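Local coordinates for protein KLLA0E08119p (Kluyveromyces lactis, PDB 3VA7) that probably carboxylates urea at the expense of ATP, with biotin as carboxyl carrier, as the urea carboxylase part of a longer urea-degrading enzyme, at residues A826-K831 with P836-R841; V850-L855 with L859-R864. All blocks are in the same frame, centred on the assembly; numbering follows the deposited sequence.

Contact 1. Residues A826-K831 with P836-R841; sequences AVLPKK and PKVTYR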
# COMPACT_ATOMS: atom_id res chain seq x y z
N ALA A 826 2.99 33.07 -24.62
CA ALA A 826 3.71 33.40 -25.85
C ALA A 826 3.58 32.27 -26.85
O ALA A 826 3.46 31.11 -26.45
CB ALA A 826 5.17 33.63 -25.59
N VAL A 827 3.64 32.61 -28.14
CA VAL A 827 3.63 31.64 -29.21
C VAL A 827 4.88 31.79 -30.06
O VAL A 827 5.07 32.87 -30.64
CB VAL A 827 2.43 31.84 -30.16
CG1 VAL A 827 2.46 30.78 -31.34
CG2 VAL A 827 1.11 31.87 -29.42
N LEU A 828 5.69 30.73 -30.17
CA LEU A 828 6.75 30.69 -31.19
C LEU A 828 6.23 30.09 -32.47
O LEU A 828 5.64 29.03 -32.44
CB LEU A 828 7.92 29.84 -30.71
CG LEU A 828 8.60 30.24 -29.40
CD1 LEU A 828 9.92 29.48 -29.22
CD2 LEU A 828 8.80 31.78 -29.26
N PRO A 829 6.47 30.74 -33.62
CA PRO A 829 5.92 30.21 -34.90
C PRO A 829 6.67 28.99 -35.32
O PRO A 829 7.78 28.78 -34.87
CB PRO A 829 6.23 31.32 -35.89
CG PRO A 829 7.51 31.93 -35.34
CD PRO A 829 7.27 31.96 -33.84
N LYS A 830 6.05 28.19 -36.18
CA LYS A 830 6.66 26.99 -36.74
C LYS A 830 7.81 27.38 -37.62
O LYS A 830 7.70 28.33 -38.36
CB LYS A 830 5.64 26.21 -37.58
CG LYS A 830 6.15 24.81 -38.07
CD LYS A 830 5.22 24.17 -39.09
CE LYS A 830 5.96 23.11 -39.87
NZ LYS A 830 5.07 22.50 -40.93
N LYS A 831 8.92 26.69 -37.54
CA LYS A 831 10.06 27.11 -38.31
C LYS A 831 10.39 26.06 -39.35
O LYS A 831 10.67 26.37 -40.50
CB LYS A 831 11.27 27.30 -37.40
CG LYS A 831 11.58 28.74 -36.94
CD LYS A 831 12.99 28.73 -36.23
CE LYS A 831 13.26 29.94 -35.30
NZ LYS A 831 13.89 31.15 -35.97
N PRO A 836 8.60 22.70 -34.49
CA PRO A 836 7.21 23.12 -34.62
C PRO A 836 6.95 24.37 -33.79
O PRO A 836 7.81 24.85 -33.08
CB PRO A 836 6.46 21.97 -34.01
CG PRO A 836 7.45 21.52 -32.90
CD PRO A 836 8.77 21.59 -33.53
N LYS A 837 5.75 24.88 -33.92
CA LYS A 837 5.31 25.96 -33.13
C LYS A 837 5.24 25.54 -31.66
O LYS A 837 5.09 24.35 -31.33
CB LYS A 837 3.99 26.49 -33.73
CG LYS A 837 2.79 26.57 -32.85
CD LYS A 837 1.57 26.46 -33.73
CE LYS A 837 0.31 26.67 -32.95
NZ LYS A 837 0.08 28.12 -33.03
N VAL A 838 5.45 26.52 -30.80
CA VAL A 838 5.50 26.33 -29.41
C VAL A 838 4.51 27.29 -28.81
O VAL A 838 4.48 28.49 -29.18
CB VAL A 838 6.86 26.61 -28.86
CG1 VAL A 838 6.89 26.17 -27.39
CG2 VAL A 838 7.96 25.86 -29.69
N THR A 839 3.66 26.74 -27.94
CA THR A 839 2.68 27.52 -27.21
C THR A 839 2.90 27.33 -25.73
O THR A 839 2.91 26.21 -25.24
CB THR A 839 1.29 27.10 -27.61
OG1 THR A 839 1.26 27.06 -29.04
CG2 THR A 839 0.22 28.10 -27.09
N TYR A 840 3.09 28.45 -25.04
CA TYR A 840 3.37 28.50 -23.64
C TYR A 840 2.09 28.96 -22.93
O TYR A 840 1.58 30.07 -23.22
CB TYR A 840 4.53 29.47 -23.39
CG TYR A 840 5.86 29.02 -24.00
CD1 TYR A 840 6.27 29.43 -25.29
CD2 TYR A 840 6.71 28.18 -23.29
CE1 TYR A 840 7.50 28.99 -25.83
CE2 TYR A 840 7.94 27.77 -23.81
CZ TYR A 840 8.33 28.17 -25.08
OH TYR A 840 9.57 27.70 -25.55
N ARG A 841 1.55 28.10 -22.06
CA ARG A 841 0.33 28.44 -21.32
C ARG A 841 0.56 28.47 -19.81
O ARG A 841 1.29 27.64 -19.23
CB ARG A 841 -0.86 27.53 -21.66
CG ARG A 841 -0.93 27.12 -23.08
CD ARG A 841 -2.03 26.11 -23.40
NE ARG A 841 -3.18 26.87 -23.80
CZ ARG A 841 -3.61 26.90 -25.04
NH1 ARG A 841 -2.98 26.20 -25.97
NH2 ARG A 841 -4.66 27.64 -25.33
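L828 and V838 form a hydrogen-bonded pair of an antiparallel hairpin: L828 N reaches V838 O at 2.7 Å, and V838 N reaches L828 O at 3.0 Å. A826 with Y840 is the next such pair, where Y840 N meets A826 O head-on from the end of the carbonyl (3.0 Å). Between them V827 and T839, beta-branched residues suited to an extended chain, make a non-hydrogen-bonded pair on the other face.

The side chain of L828 runs alongside that of V838 and on to the Y840 ring. L828 CB lies 3.9 Å from V838 CB. With CG anti to the carbonyl carbon (chi1 -58°), the branch point of L828 comes to the edge of the Y840 ring, 3.9 Å from CE1. L828 CD1 reaches both Y840 OH and V838 CG2, each 4.1 Å away. Leucine suits the place because its branch point and one methyl meet both neighbours. A826 O also lies at the ring's edge, and the small A826 CB sits 4.4 Å from Y840 CD1.

Strand 824-828 is an edge strand of the five-stranded sheet, paired with 838-842, which on its other side joins strand 847-852. Helix 901-912 packs on the V838 and Y840 face through L905, I909 and E912.

Contact 2. Residues V850-L855 with L859-R864; sequences VEYGEL and LNICYR
The backbones of Y852, at the end of strand 847-852, and I861, in the first turns of helix 859-875, come no nearer than 6.7 Å between CA atoms, so side chains bridge the gap and no hydrogen bond crosses it. Y852 and I861 point their CB atoms at each other, and I861 CG2 lies 3.6 Å from Y852 CB. With CG2 anti to the backbone N of I861 and CG1 anti to its carbonyl carbon (chi1 -77°), both branches reach the tyrosine, and I861 CD1 goes on to G853 CA at 4.0 Å. Glycine suits that position because its positive phi of 81° is one that other residues adopt less readily.

R864 lays its extended chain over one face of the Y852 ring. Its CD sits 4.1 Å from the ring centroid, a CH-pi contact, while R864 CG lies 3.8 Å from Y852 CZ. The guanidinium stands almost upright on the ring, its plane turned 88° from it, and presents an edge to CE1. V850 CG1 lies over the opposite ring face.

An alanine in place of Y852 would probably leave the methylenes of R864 without their aromatic floor and E912 without the tyrosine hydroxyl.

E912 takes a hydrogen bond from Y852 OH on OE1 and a salt bridge from R864 NH2 on OE2. E912 of helix 901-912 thus links strand 847-852 and helix 859-875, probably balancing the arginine's charge; the contact itself is apolar and CH-pi, and its polar ends meet at that carboxylate.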
# COMPACT_ATOMS: atom_id res chain seq x y z
N VAL A 850 4.16 23.80 -21.66
CA VAL A 850 4.75 24.02 -23.02
C VAL A 850 4.09 23.05 -24.00
O VAL A 850 4.18 21.82 -23.83
CB VAL A 850 6.31 23.72 -23.03
CG1 VAL A 850 6.92 23.96 -24.36
CG2 VAL A 850 7.04 24.55 -22.04
N GLU A 851 3.44 23.57 -25.02
CA GLU A 851 2.76 22.70 -25.99
C GLU A 851 3.34 22.74 -27.41
O GLU A 851 3.38 23.77 -28.06
CB GLU A 851 1.28 23.09 -26.07
CG GLU A 851 0.51 22.79 -24.83
CD GLU A 851 -0.91 23.23 -25.00
OE1 GLU A 851 -1.15 24.08 -25.88
OE2 GLU A 851 -1.77 22.74 -24.26
N TYR A 852 3.77 21.60 -27.90
CA TYR A 852 4.27 21.54 -29.28
C TYR A 852 3.24 21.28 -30.39
O TYR A 852 2.30 20.48 -30.23
CB TYR A 852 5.40 20.53 -29.39
CG TYR A 852 6.66 20.93 -28.65
CD1 TYR A 852 7.30 22.18 -28.90
CD2 TYR A 852 7.21 20.10 -27.73
CE1 TYR A 852 8.48 22.53 -28.25
CE2 TYR A 852 8.38 20.45 -27.08
CZ TYR A 852 9.00 21.64 -27.33
OH TYR A 852 10.14 21.93 -26.61
N GLY A 853 3.46 21.94 -31.51
CA GLY A 853 2.82 21.62 -32.76
C GLY A 853 1.44 22.21 -32.84
O GLY A 853 1.04 22.97 -31.96
N GLU A 854 0.74 21.86 -33.91
CA GLU A 854 -0.70 21.96 -33.96
C GLU A 854 -1.28 20.78 -33.14
O GLU A 854 -0.53 19.93 -32.63
CB GLU A 854 -1.19 21.96 -35.43
CG GLU A 854 -0.52 23.04 -36.34
CD GLU A 854 -1.05 24.46 -36.08
OE1 GLU A 854 -2.14 24.60 -35.49
OE2 GLU A 854 -0.36 25.46 -36.47
N LEU A 855 -2.60 20.75 -32.96
CA LEU A 855 -3.24 19.71 -32.12
C LEU A 855 -3.24 18.35 -32.87
O LEU A 855 -4.16 18.00 -33.64
CB LEU A 855 -4.61 20.15 -31.56
CG LEU A 855 -4.81 21.57 -30.91
CD1 LEU A 855 -6.25 21.78 -30.38
CD2 LEU A 855 -3.78 21.98 -29.81
N LEU A 859 5.58 11.67 -33.61
CA LEU A 859 6.66 11.11 -32.80
C LEU A 859 7.86 12.03 -32.58
O LEU A 859 8.47 11.98 -31.50
CB LEU A 859 7.20 9.83 -33.42
CG LEU A 859 7.01 8.47 -32.75
CD1 LEU A 859 7.81 7.45 -33.49
CD2 LEU A 859 7.39 8.49 -31.30
N ASN A 860 8.23 12.85 -33.58
CA ASN A 860 9.41 13.70 -33.43
C ASN A 860 9.33 14.65 -32.23
O ASN A 860 10.30 14.80 -31.45
CB ASN A 860 9.68 14.47 -34.71
CG ASN A 860 10.42 13.61 -35.74
OD1 ASN A 860 11.33 12.84 -35.42
ND2 ASN A 860 9.99 13.73 -36.98
N ILE A 861 8.17 15.27 -32.08
CA ILE A 861 7.84 16.08 -30.94
C ILE A 861 8.09 15.36 -29.57
O ILE A 861 8.46 15.98 -28.56
CB ILE A 861 6.42 16.62 -31.13
CG1 ILE A 861 6.48 17.78 -32.15
CG2 ILE A 861 5.80 17.02 -29.85
CD1 ILE A 861 5.08 18.36 -32.56
N CYS A 862 7.95 14.05 -29.53
CA CYS A 862 8.22 13.34 -28.30
C CYS A 862 9.69 13.34 -28.04
O CYS A 862 10.11 13.46 -26.89
CB CYS A 862 7.72 11.85 -28.34
SG CYS A 862 5.97 11.73 -28.76
N TYR A 863 10.49 13.16 -29.09
CA TYR A 863 11.92 13.21 -28.88
C TYR A 863 12.33 14.63 -28.47
O TYR A 863 13.18 14.82 -27.59
CB TYR A 863 12.70 12.71 -30.07
CG TYR A 863 14.13 12.55 -29.69
CD1 TYR A 863 14.50 11.70 -28.65
CD2 TYR A 863 15.13 13.30 -30.33
CE1 TYR A 863 15.83 11.58 -28.28
CE2 TYR A 863 16.49 13.18 -29.97
CZ TYR A 863 16.82 12.33 -28.95
OH TYR A 863 18.16 12.21 -28.59
N ARG A 864 11.62 15.60 -29.03
CA ARG A 864 11.93 16.99 -28.80
C ARG A 864 11.71 17.38 -27.34
O ARG A 864 12.52 18.17 -26.77
CB ARG A 864 11.10 17.88 -29.74
CG ARG A 864 11.22 19.37 -29.47
CD ARG A 864 10.75 20.12 -30.67
NE ARG A 864 11.30 21.46 -30.62
CZ ARG A 864 12.36 21.92 -31.32
NH1 ARG A 864 13.00 21.17 -32.23
NH2 ARG A 864 12.78 23.17 -31.09

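How the contacts relate
Contact 1 closes before contact 2 opens along the chain, and their centres lie about 10 Å apart on the same side of the molecule. Strands 838-842 and 847-852 are neighbours in one five-stranded antiparallel sheet, so the second strand of contact 1 pairs directly with the strand of contact 2: T839 O lies 2.7 Å from E851 N, a probable hydrogen bond. R841 also forms a salt bridge with E851, and V838 packs on Y852. Helix 901-912 borders both contacts through E912. Together the contacts carry the chain from edge strand through the sheet to helix 859-875, in the carboxyltransferase part of the enzyme.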